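Local structure of AxyAgu115A (Amphibacillus xylanus NBRC 15112, 6NPS) at residues Y427-W432 and N480-Y485; N815-L820 and D844-E849; Y865-N870 and A940-V945; I882-N887 and T919-E924. The protein is a family GH115 alpha-glucuronidase that probably cleaves glucuronic acid side groups from hemicelluloses such as arabinoglucuronoxylan. The protein carries 3 engineered substitutions. One frame throughout, in Å; residues are numbered along the deposited sequence.

Interaction 1 of 4, residues Y427-W432 and N480-Y485; sequences YLPKIW and NKTDDY
Leu428 and Thr482 bring two helix starts together, their CA atoms 6.2 Å apart, each in the first turn of its own helix. Tyr427 holds the N-cap position of one helix and Lys481 that of the other, and no direct hydrogen bond joins the two segments. How one small residue can sit among larger side chains where two helices begin is well illustrated by Thr482. Its CB lies 3.7 Å from CB of Leu428, while its two branches part: CG2 comes within 3.7 Å of CB of Trp432, and OG1 rests 3.7 Å from CG of Pro429. With chi1 at 60°, OG1 stands between the backbone N and the carbonyl carbon, which leaves CG2 to reach the tryptophan. One turn further on, CD1 of Leu428 touches CD2 of Tyr485 at 4.0 Å, the two side chains crossing nearly at right angles. At the margin a water donates to both Tyr427 OH and Asp483 OD1, a polar link beside an otherwise apolar contact; CD of Pro429 covers the centre of one face of the Tyr427 ring. Helix 458-469 closes over the same site, its Phe463 packing on Leu428, Thr482 and Tyr485 and its Asp466 hydrogen-bonded to Tyr485 OH. Helix 500-519 borders the Tyr427 and Asp483 side, so helices 428-440 and 482-494 pack together with both, within the TIM-barrel-type GH115 region.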
# COMPACT_ATOMS: atom_id res chain seq x y z
N TYR A 427 -4.96 -7.99 31.53
CA TYR A 427 -6.30 -7.51 31.87
C TYR A 427 -6.89 -8.46 32.89
O TYR A 427 -6.97 -9.66 32.62
CB TYR A 427 -7.13 -7.47 30.57
CG TYR A 427 -8.53 -6.90 30.64
CD1 TYR A 427 -8.77 -5.65 31.15
CD2 TYR A 427 -9.62 -7.64 30.16
CE1 TYR A 427 -10.12 -5.14 31.23
CE2 TYR A 427 -10.92 -7.17 30.22
CZ TYR A 427 -11.16 -5.90 30.73
OH TYR A 427 -12.46 -5.45 30.78
N LEU A 428 -7.32 -7.95 34.05
CA LEU A 428 -7.71 -8.83 35.15
C LEU A 428 -8.78 -9.85 34.80
O LEU A 428 -8.63 -11.02 35.20
CB LEU A 428 -8.15 -8.00 36.37
CG LEU A 428 -7.04 -7.16 37.04
CD1 LEU A 428 -7.46 -6.80 38.49
CD2 LEU A 428 -5.66 -7.82 37.05
N PRO A 429 -9.85 -9.51 34.07
CA PRO A 429 -10.86 -10.53 33.74
C PRO A 429 -10.32 -11.73 33.03
O PRO A 429 -10.77 -12.86 33.28
CB PRO A 429 -11.85 -9.75 32.83
CG PRO A 429 -11.78 -8.35 33.38
CD PRO A 429 -10.32 -8.14 33.70
N LYS A 430 -9.37 -11.52 32.11
CA LYS A 430 -8.74 -12.62 31.41
C LYS A 430 -7.87 -13.45 32.36
O LYS A 430 -7.91 -14.69 32.34
CB LYS A 430 -7.90 -12.06 30.27
CG LYS A 430 -6.99 -13.08 29.57
CD LYS A 430 -7.74 -13.93 28.60
CE LYS A 430 -6.76 -14.82 27.78
NZ LYS A 430 -6.26 -14.19 26.53
N ILE A 431 -7.07 -12.78 33.19
CA ILE A 431 -6.25 -13.50 34.16
C ILE A 431 -7.12 -14.34 35.08
O ILE A 431 -6.79 -15.49 35.39
CB ILE A 431 -5.37 -12.53 34.98
CG1 ILE A 431 -4.43 -11.77 34.06
CG2 ILE A 431 -4.52 -13.29 36.01
CD1 ILE A 431 -3.79 -10.56 34.77
N TRP A 432 -8.23 -13.74 35.58
CA TRP A 432 -9.13 -14.49 36.45
C TRP A 432 -9.68 -15.71 35.74
O TRP A 432 -9.67 -16.82 36.29
CB TRP A 432 -10.27 -13.58 36.96
CG TRP A 432 -11.26 -14.30 37.80
CD1 TRP A 432 -11.26 -14.37 39.16
CD2 TRP A 432 -12.39 -15.06 37.36
NE1 TRP A 432 -12.31 -15.13 39.59
CE2 TRP A 432 -13.03 -15.55 38.51
CE3 TRP A 432 -12.92 -15.37 36.10
CZ2 TRP A 432 -14.18 -16.35 38.44
CZ3 TRP A 432 -14.07 -16.16 36.04
CH2 TRP A 432 -14.68 -16.63 37.20
N ASN A 480 -16.95 -12.18 38.42
CA ASN A 480 -17.18 -10.75 38.22
C ASN A 480 -16.80 -9.92 39.46
O ASN A 480 -17.50 -8.97 39.84
CB ASN A 480 -18.63 -10.50 37.80
CG ASN A 480 -18.94 -11.10 36.42
OD1 ASN A 480 -18.11 -10.99 35.50
ND2 ASN A 480 -20.07 -11.79 36.29
N LYS A 481 -15.68 -10.25 40.09
CA LYS A 481 -15.20 -9.44 41.21
C LYS A 481 -13.85 -8.77 40.94
O LYS A 481 -13.27 -8.19 41.87
CB LYS A 481 -15.12 -10.29 42.49
CG LYS A 481 -16.51 -10.75 42.96
CD LYS A 481 -16.92 -10.07 44.27
CE LYS A 481 -18.45 -10.11 44.50
NZ LYS A 481 -19.20 -8.86 44.14
N THR A 482 -13.33 -8.82 39.70
CA THR A 482 -12.05 -8.17 39.46
C THR A 482 -12.20 -6.65 39.46
O THR A 482 -11.24 -5.94 39.77
CB THR A 482 -11.38 -8.67 38.14
OG1 THR A 482 -12.23 -8.41 37.03
CG2 THR A 482 -11.09 -10.20 38.20
N ASP A 483 -13.38 -6.13 39.13
CA ASP A 483 -13.63 -4.70 39.33
C ASP A 483 -13.53 -4.33 40.81
O ASP A 483 -12.94 -3.31 41.16
CB ASP A 483 -15.01 -4.29 38.80
CG ASP A 483 -15.05 -4.17 37.29
OD1 ASP A 483 -14.01 -4.39 36.62
OD2 ASP A 483 -16.15 -3.87 36.76
N ASP A 484 -14.20 -5.10 41.67
CA ASP A 484 -14.04 -4.92 43.11
C ASP A 484 -12.58 -5.06 43.55
O ASP A 484 -12.11 -4.29 44.41
CB ASP A 484 -14.91 -5.90 43.88
CG ASP A 484 -16.39 -5.52 43.83
OD1 ASP A 484 -16.72 -4.40 43.38
OD2 ASP A 484 -17.22 -6.36 44.23
N TYR A 485 -11.85 -6.03 43.00
CA TYR A 485 -10.43 -6.14 43.34
C TYR A 485 -9.70 -4.86 42.98
O TYR A 485 -8.92 -4.31 43.78
CB TYR A 485 -9.74 -7.31 42.62
CG TYR A 485 -8.29 -7.42 43.09
CD1 TYR A 485 -7.97 -8.16 44.20
CD2 TYR A 485 -7.25 -6.70 42.44
CE1 TYR A 485 -6.63 -8.24 44.68
CE2 TYR A 485 -5.95 -6.76 42.89
CZ TYR A 485 -5.64 -7.53 44.00
OH TYR A 485 -4.35 -7.60 44.45
O HOH W 1 -13.65 -5.06 33.50

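Interaction 2 of 4, residues N815-L820 and D844-E849; sequences NRFEVL and DAPFVE
Phe817 and Pro846 meet in the C-terminal domain, whose family belongs to the galactose-binding-like group of beta sandwiches. The two segments run in nearly the same direction, their touching parts 18° apart, yet they share no direct hydrogen bond, and the contact illustrates how segments running alike can pack through side chains laid on backbone and a water. The Phe817 ring is the central piece. Val848 brings CG2 over one of its faces, while CG1 of Val848 lies 3.7 Å from CB of Phe817, at the root of the ring. The edge of the same ring faces the other backbone: CE2 of Phe817 approaches Pro846 O at 3.4 Å and Phe847 CA at 3.8 Å. Just ahead of strand 847-854, CB of Pro846 packs against Asn815 O at 3.3 Å and also touches Arg816 CA. With CG turned away from the carbonyl carbon and beside the backbone N (chi1 -82°), the phenylalanine ring is placed alongside the 844-849 segment.

Around this first shell, strand 803-808 pairs antiparallel with both strands. Its Thr807 OG1 hydrogen-bonds to Asn815 ND2 and to Asp844 O, tying together the start of each segment. Pro846 is joined by its backbone to Ala934, which also touches Phe817. The Arg816 side chain starts away from the contact and grips Glu818 side-on, with NE and NH2 both directed to OE2. Between the segments sits a water that accepts from Phe817 N at 2.9 Å and lies 3.2 Å from Phe847 O.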
# COMPACT_ATOMS: atom_id res chain seq x y z
N ASN A 815 -25.13 -26.40 36.18
CA ASN A 815 -24.27 -26.15 35.03
C ASN A 815 -24.97 -25.11 34.15
O ASN A 815 -26.09 -25.34 33.68
CB ASN A 815 -23.98 -27.43 34.24
CG ASN A 815 -23.65 -28.61 35.14
OD1 ASN A 815 -22.67 -28.59 35.89
ND2 ASN A 815 -24.48 -29.64 35.08
N ARG A 816 -24.30 -24.00 33.90
CA ARG A 816 -24.98 -22.88 33.28
C ARG A 816 -23.97 -22.00 32.57
O ARG A 816 -22.81 -21.92 32.97
CB ARG A 816 -25.74 -22.05 34.32
CG ARG A 816 -24.82 -21.24 35.25
CD ARG A 816 -24.09 -22.12 36.30
NE ARG A 816 -23.22 -21.31 37.15
CZ ARG A 816 -22.32 -21.78 38.00
NH1 ARG A 816 -22.14 -23.09 38.13
NH2 ARG A 816 -21.59 -20.94 38.72
N PHE A 817 -24.43 -21.31 31.53
CA PHE A 817 -23.65 -20.19 31.00
C PHE A 817 -23.68 -19.00 31.95
O PHE A 817 -24.72 -18.66 32.51
CB PHE A 817 -24.17 -19.77 29.63
CG PHE A 817 -23.64 -20.63 28.51
CD1 PHE A 817 -22.42 -20.38 27.96
CD2 PHE A 817 -24.41 -21.72 28.04
CE1 PHE A 817 -21.90 -21.20 26.94
CE2 PHE A 817 -23.95 -22.49 27.03
CZ PHE A 817 -22.68 -22.24 26.47
N GLU A 818 -22.54 -18.39 32.14
CA GLU A 818 -22.41 -17.17 32.93
C GLU A 818 -21.90 -16.04 32.05
O GLU A 818 -21.05 -16.27 31.17
CB GLU A 818 -21.43 -17.38 34.09
CG GLU A 818 -21.87 -18.39 35.13
CD GLU A 818 -22.70 -17.76 36.24
OE1 GLU A 818 -23.02 -16.55 36.14
OE2 GLU A 818 -23.03 -18.47 37.21
N VAL A 819 -22.34 -14.81 32.33
CA VAL A 819 -21.79 -13.65 31.64
C VAL A 819 -20.58 -13.17 32.41
O VAL A 819 -20.68 -12.90 33.62
CB VAL A 819 -22.83 -12.51 31.52
CG1 VAL A 819 -22.20 -11.27 30.79
CG2 VAL A 819 -24.12 -13.00 30.80
N LEU A 820 -19.44 -13.08 31.72
CA LEU A 820 -18.21 -12.50 32.26
C LEU A 820 -18.20 -11.03 31.87
O LEU A 820 -17.93 -10.69 30.72
CB LEU A 820 -16.99 -13.24 31.72
CG LEU A 820 -16.89 -14.72 32.10
CD1 LEU A 820 -15.68 -15.44 31.40
CD2 LEU A 820 -16.71 -14.82 33.58
N ASP A 844 -26.18 -33.34 29.90
CA ASP A 844 -25.94 -32.33 30.92
C ASP A 844 -25.53 -30.97 30.36
O ASP A 844 -25.27 -30.05 31.14
CB ASP A 844 -24.86 -32.83 31.89
CG ASP A 844 -23.54 -33.16 31.17
OD1 ASP A 844 -22.51 -33.41 31.83
OD2 ASP A 844 -23.52 -33.15 29.91
N ALA A 845 -25.44 -30.80 29.04
CA ALA A 845 -24.94 -29.54 28.49
C ALA A 845 -25.94 -28.41 28.70
O ALA A 845 -27.09 -28.54 28.28
CB ALA A 845 -24.66 -29.68 27.00
N PRO A 846 -25.54 -27.28 29.28
CA PRO A 846 -26.42 -26.10 29.29
C PRO A 846 -26.40 -25.39 27.94
O PRO A 846 -25.49 -25.57 27.12
CB PRO A 846 -25.78 -25.20 30.36
CG PRO A 846 -24.29 -25.46 30.15
CD PRO A 846 -24.21 -26.99 29.85
N PHE A 847 -27.39 -24.52 27.74
CA PHE A 847 -27.46 -23.76 26.50
C PHE A 847 -27.93 -22.34 26.75
O PHE A 847 -28.49 -22.01 27.81
CB PHE A 847 -28.32 -24.47 25.42
CG PHE A 847 -29.79 -24.57 25.71
CD1 PHE A 847 -30.65 -23.51 25.44
CD2 PHE A 847 -30.35 -25.77 26.15
CE1 PHE A 847 -32.00 -23.61 25.66
CE2 PHE A 847 -31.72 -25.88 26.36
CZ PHE A 847 -32.54 -24.80 26.11
N VAL A 848 -27.65 -21.48 25.77
CA VAL A 848 -28.26 -20.16 25.65
C VAL A 848 -29.01 -20.15 24.34
O VAL A 848 -28.64 -20.85 23.39
CB VAL A 848 -27.25 -18.99 25.72
CG1 VAL A 848 -26.74 -18.83 27.16
CG2 VAL A 848 -26.10 -19.19 24.74
N GLU A 849 -30.07 -19.36 24.28
CA GLU A 849 -30.93 -19.33 23.11
C GLU A 849 -31.10 -17.90 22.62
O GLU A 849 -31.48 -17.02 23.39
CB GLU A 849 -32.29 -19.97 23.44
CG GLU A 849 -33.32 -20.01 22.32
CD GLU A 849 -34.61 -20.71 22.77
OE1 GLU A 849 -34.57 -21.94 23.03
OE2 GLU A 849 -35.66 -20.05 22.89
O HOH W 2 -27.23 -21.66 30.73

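Interaction 3 of 4, residues Y865-N870 and A940-V945; sequences YLQPSN and ALEKIV
Tyr865 and Lys943 form an antiparallel hydrogen-bonded pair, Leu866 and Leu941 a non-hydrogen-bonded one, and the register slips by one residue between them in a classic beta bulge, an irregularity accommodated where strands 858-866 and 940-948 of the C-terminal, galactose-binding-like domain join. Glu942 and Lys943 both face Tyr865: its O accepts a firm bond from Glu942 N (2.9 Å) and a weak one from Lys943 N (3.5 Å), while Tyr865 N gives to Lys943 O (2.8 Å) at an almost straight 170°. Beyond the bridges, Gln867 N donates to Ala940 O, and a water links Gln867 O with Ala940 N.

Lys943, its CG anti to the backbone N (chi1 -176°) and its chain bent at chi3, lays CD over one face of the Tyr865 ring, whose CE1 meets CG2 of Val945 at 3.6 Å. CD2 of Leu866 touches CD1 of Leu941 at 3.5 Å. OE2 of Glu942 lies against Gln867, while OE1 accepts from the backbone N of Lys825 and Gln867 OE1 accepts from Lys430 NZ.

Lys943 NZ hydrogen-bonds to Leu958 O and Pro960 O; its cation-pi attraction to Tyr865 is long and at most weak, so the lysine's methylenes probably contribute more than its charge.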
# COMPACT_ATOMS: atom_id res chain seq x y z
N TYR A 865 -17.36 -15.20 17.24
CA TYR A 865 -16.14 -14.55 17.71
C TYR A 865 -15.84 -15.14 19.09
O TYR A 865 -16.65 -15.00 20.01
CB TYR A 865 -16.32 -13.04 17.80
CG TYR A 865 -16.34 -12.33 16.44
CD1 TYR A 865 -17.35 -12.59 15.51
CD2 TYR A 865 -15.35 -11.40 16.11
CE1 TYR A 865 -17.38 -11.91 14.27
CE2 TYR A 865 -15.36 -10.74 14.90
CZ TYR A 865 -16.38 -10.99 13.98
OH TYR A 865 -16.38 -10.35 12.76
N LEU A 866 -14.68 -15.79 19.23
CA LEU A 866 -14.34 -16.52 20.45
C LEU A 866 -13.02 -16.04 21.03
O LEU A 866 -12.09 -15.69 20.30
CB LEU A 866 -14.21 -18.03 20.19
CG LEU A 866 -15.38 -18.71 19.51
CD1 LEU A 866 -14.96 -20.09 19.03
CD2 LEU A 866 -16.56 -18.80 20.49
N GLN A 867 -12.91 -16.09 22.35
CA GLN A 867 -11.60 -15.95 22.95
C GLN A 867 -10.68 -17.04 22.40
O GLN A 867 -11.13 -18.18 22.23
CB GLN A 867 -11.70 -16.04 24.48
CG GLN A 867 -10.69 -15.14 25.16
CD GLN A 867 -9.36 -15.83 25.39
OE1 GLN A 867 -8.31 -15.19 25.36
NE2 GLN A 867 -9.40 -17.14 25.66
N PRO A 868 -9.40 -16.72 22.10
CA PRO A 868 -8.50 -17.75 21.50
C PRO A 868 -7.91 -18.71 22.53
O PRO A 868 -6.72 -18.71 22.85
CB PRO A 868 -7.42 -16.89 20.82
CG PRO A 868 -7.32 -15.68 21.65
CD PRO A 868 -8.76 -15.39 22.13
N SER A 869 -8.76 -19.55 23.07
CA SER A 869 -8.37 -20.60 23.99
C SER A 869 -7.77 -21.80 23.26
O SER A 869 -8.09 -22.06 22.09
CB SER A 869 -9.58 -21.05 24.81
OG SER A 869 -9.76 -20.15 25.88
N ASN A 870 -6.95 -22.55 23.98
CA ASN A 870 -6.38 -23.75 23.41
C ASN A 870 -7.09 -24.98 23.97
O ASN A 870 -7.60 -24.94 25.09
CB ASN A 870 -4.88 -23.80 23.75
CG ASN A 870 -4.15 -22.61 23.20
OD1 ASN A 870 -4.20 -22.38 22.00
ND2 ASN A 870 -3.48 -21.83 24.06
N ALA A 940 -15.42 -19.66 25.11
CA ALA A 940 -15.85 -18.37 25.62
C ALA A 940 -16.28 -17.51 24.43
O ALA A 940 -15.45 -17.16 23.57
CB ALA A 940 -14.74 -17.69 26.42
N LEU A 941 -17.57 -17.19 24.37
CA LEU A 941 -18.17 -16.64 23.17
C LEU A 941 -18.46 -15.17 23.40
O LEU A 941 -19.15 -14.81 24.37
CB LEU A 941 -19.46 -17.40 22.83
CG LEU A 941 -20.29 -16.89 21.66
CD1 LEU A 941 -19.63 -17.09 20.29
CD2 LEU A 941 -21.62 -17.66 21.68
N GLU A 942 -17.98 -14.33 22.49
CA GLU A 942 -18.10 -12.88 22.61
C GLU A 942 -19.16 -12.29 21.70
O GLU A 942 -19.87 -11.38 22.12
CB GLU A 942 -16.75 -12.19 22.32
CG GLU A 942 -15.69 -12.58 23.38
CD GLU A 942 -14.26 -12.05 23.13
OE1 GLU A 942 -14.08 -10.93 22.58
OE2 GLU A 942 -13.30 -12.77 23.54
N LYS A 943 -19.27 -12.76 20.46
CA LYS A 943 -20.15 -12.14 19.48
C LYS A 943 -20.55 -13.20 18.47
O LYS A 943 -19.78 -14.13 18.19
CB LYS A 943 -19.46 -10.93 18.78
CG LYS A 943 -20.38 -10.14 17.80
CD LYS A 943 -19.60 -9.11 16.97
CE LYS A 943 -19.15 -7.97 17.81
NZ LYS A 943 -18.62 -6.92 16.93
N ILE A 944 -21.76 -13.08 17.94
CA ILE A 944 -22.28 -13.93 16.87
C ILE A 944 -22.69 -13.01 15.73
O ILE A 944 -23.41 -12.03 15.94
CB ILE A 944 -23.49 -14.75 17.33
CG1 ILE A 944 -23.19 -15.49 18.64
CG2 ILE A 944 -23.95 -15.67 16.22
CD1 ILE A 944 -24.44 -16.00 19.36
N VAL A 945 -22.29 -13.36 14.51
CA VAL A 945 -22.70 -12.62 13.32
C VAL A 945 -23.37 -13.58 12.35
O VAL A 945 -22.86 -14.68 12.13
CB VAL A 945 -21.49 -11.93 12.66
CG1 VAL A 945 -21.93 -11.18 11.42
CG2 VAL A 945 -20.81 -11.00 13.68
O HOH W 3 -13.06 -19.87 23.41

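Interaction 4 of 4, residues I882-N887 and T919-E924; sequences IQVNEN and TKITCE
Ile882 and Val884 supply the apolar part of this contact, both directed at Ile921. CD1 of Ile882 lies 3.7 Å from CG2 of Ile921, and the same CD1 meets CG2 of Thr919 tip to tip, at 4.1 Å. Val884 crosses Ile921 at about a right angle, with CG2 3.9 Å from CB of the isoleucine; its other methyl, CG1, sits 3.4 Å from Thr922 O. In Ile921 a chi1 of 61° puts CG1 between the backbone N and the carbonyl carbon and leaves CG2 beside the N, where it meets both partners. The axes of strands 882-884 and 919-923 approach to 8.3 Å at an angle of 25°, with no backbone ladder between them, consistent with two layers of a beta sandwich facing each other.

The polar part gathers at the chain reversal beyond Val884, a type II' turn from Val884 to Asn887. Gln883 NE2 braces that turn by donating to Asn887 O. A water accepts from Asn885 ND2 at 2.9 Å and donates to Thr922 O, also at 2.9 Å, with a weak bond from Asn887 ND2 besides. Glu924 reaches back toward Asn885, but its OE2, although close to ND2, is poorly angled for a hydrogen bond. Asn885 is instead fixed by strand 926-934 through its two side-chain ends: OD1 accepts from Lys929 N and ND2 donates to Asn928 OD1, which also takes Glu924 N.

Strand 879-884 pairs with 926-934, and strand 915-923 with 858-866. Phe864 of the latter touches Ile882, and Leu930 touches Val884, so both layers contribute to the apolar interior.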
# COMPACT_ATOMS: atom_id res chain seq x y z
N ILE A 882 -24.61 -26.52 18.25
CA ILE A 882 -25.54 -25.53 17.71
C ILE A 882 -26.81 -26.23 17.26
O ILE A 882 -26.78 -27.32 16.67
CB ILE A 882 -24.96 -24.70 16.54
CG1 ILE A 882 -24.81 -25.54 15.29
CG2 ILE A 882 -23.64 -24.03 16.93
CD1 ILE A 882 -24.82 -24.72 14.00
N GLN A 883 -27.95 -25.60 17.55
CA GLN A 883 -29.23 -26.09 17.08
C GLN A 883 -30.05 -24.92 16.56
O GLN A 883 -30.23 -23.93 17.27
CB GLN A 883 -29.98 -26.81 18.18
CG GLN A 883 -31.31 -27.32 17.72
CD GLN A 883 -32.03 -28.01 18.83
OE1 GLN A 883 -31.68 -27.86 20.00
NE2 GLN A 883 -33.04 -28.79 18.48
N VAL A 884 -30.52 -25.06 15.33
CA VAL A 884 -31.33 -24.04 14.67
C VAL A 884 -32.76 -24.55 14.62
O VAL A 884 -33.02 -25.61 14.02
CB VAL A 884 -30.80 -23.71 13.27
CG1 VAL A 884 -31.75 -22.77 12.52
CG2 VAL A 884 -29.42 -23.12 13.39
N ASN A 885 -33.67 -23.82 15.24
CA ASN A 885 -35.10 -24.16 15.26
C ASN A 885 -35.24 -25.59 15.81
O ASN A 885 -34.71 -25.87 16.90
CB ASN A 885 -35.69 -23.93 13.87
CG ASN A 885 -35.60 -22.48 13.42
OD1 ASN A 885 -35.86 -21.55 14.20
ND2 ASN A 885 -35.24 -22.27 12.15
N GLU A 886 -35.90 -26.50 15.11
CA GLU A 886 -36.10 -27.85 15.63
C GLU A 886 -35.22 -28.90 14.96
O GLU A 886 -35.42 -30.10 15.19
CB GLU A 886 -37.58 -28.24 15.53
CG GLU A 886 -38.45 -27.65 16.65
CD GLU A 886 -37.84 -27.74 18.08
OE1 GLU A 886 -38.29 -26.96 18.94
OE2 GLU A 886 -36.95 -28.58 18.36
N ASN A 887 -34.24 -28.49 14.17
CA ASN A 887 -33.38 -29.45 13.50
C ASN A 887 -32.48 -30.16 14.52
O ASN A 887 -32.46 -29.84 15.72
CB ASN A 887 -32.54 -28.75 12.44
CG ASN A 887 -33.37 -27.89 11.50
OD1 ASN A 887 -34.55 -28.17 11.28
ND2 ASN A 887 -32.77 -26.83 10.96
N THR A 919 -19.82 -21.48 10.20
CA THR A 919 -20.58 -22.68 9.86
C THR A 919 -21.82 -22.23 9.09
O THR A 919 -22.31 -21.13 9.29
CB THR A 919 -20.95 -23.48 11.14
OG1 THR A 919 -21.56 -24.71 10.79
CG2 THR A 919 -21.89 -22.69 12.02
N LYS A 920 -22.30 -23.07 8.18
CA LYS A 920 -23.52 -22.75 7.45
C LYS A 920 -24.74 -23.34 8.16
O LYS A 920 -24.68 -24.46 8.69
CB LYS A 920 -23.45 -23.25 6.01
CG LYS A 920 -22.40 -22.55 5.15
CD LYS A 920 -22.57 -22.92 3.68
CE LYS A 920 -21.24 -22.94 2.92
NZ LYS A 920 -20.58 -21.60 2.85
N ILE A 921 -25.84 -22.58 8.19
CA ILE A 921 -27.09 -23.03 8.80
C ILE A 921 -28.22 -22.70 7.83
O ILE A 921 -28.09 -21.84 6.96
CB ILE A 921 -27.33 -22.38 10.18
CG1 ILE A 921 -27.43 -20.84 10.04
CG2 ILE A 921 -26.20 -22.76 11.19
CD1 ILE A 921 -27.95 -20.08 11.29
N THR A 922 -29.33 -23.42 7.95
CA THR A 922 -30.51 -23.11 7.16
C THR A 922 -31.54 -22.46 8.06
O THR A 922 -31.87 -23.00 9.12
CB THR A 922 -31.07 -24.36 6.47
OG1 THR A 922 -29.99 -25.06 5.82
CG2 THR A 922 -32.15 -23.98 5.41
N CYS A 923 -32.02 -21.28 7.68
CA CYS A 923 -33.04 -20.58 8.44
C CYS A 923 -34.34 -20.53 7.67
O CYS A 923 -34.36 -20.53 6.43
CB CYS A 923 -32.62 -19.15 8.80
SG CYS A 923 -30.99 -19.00 9.51
N GLU A 924 -35.43 -20.45 8.43
CA GLU A 924 -36.76 -20.15 7.93
C GLU A 924 -36.89 -18.66 7.64
O GLU A 924 -36.08 -17.83 8.07
CB GLU A 924 -37.80 -20.58 8.95
CG GLU A 924 -38.24 -22.02 8.80
CD GLU A 924 -38.59 -22.67 10.13
OE1 GLU A 924 -39.52 -22.18 10.81
OE2 GLU A 924 -37.95 -23.69 10.48
O HOH W 4 -34.44 -24.00 10.00

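In the fold
Interaction 1 comes first along the chain and lies in the TIM-barrel-type GH115 region, whereas interactions 2, 3 and 4 all belong to the C-terminal domain, with interaction 4 nested inside the loop that interaction 3 closes. The two regions pack directly on each other: Asn480 ND2 probably hydrogen-bonds Val819 O and Trp432 packs on Leu820, joining interactions 1 and 2 (centres 20 Å apart), and Lys430 NZ hydrogen-bonds Gln867 OE1, linking interactions 1 and 3, whose centres are 18 Å apart. Interaction 4 lies farther out, its centre about 37 Å from the centre of the chain, and is partly exposed. Neighbouring strands 858-866 and 915-923 connect it to interaction 3.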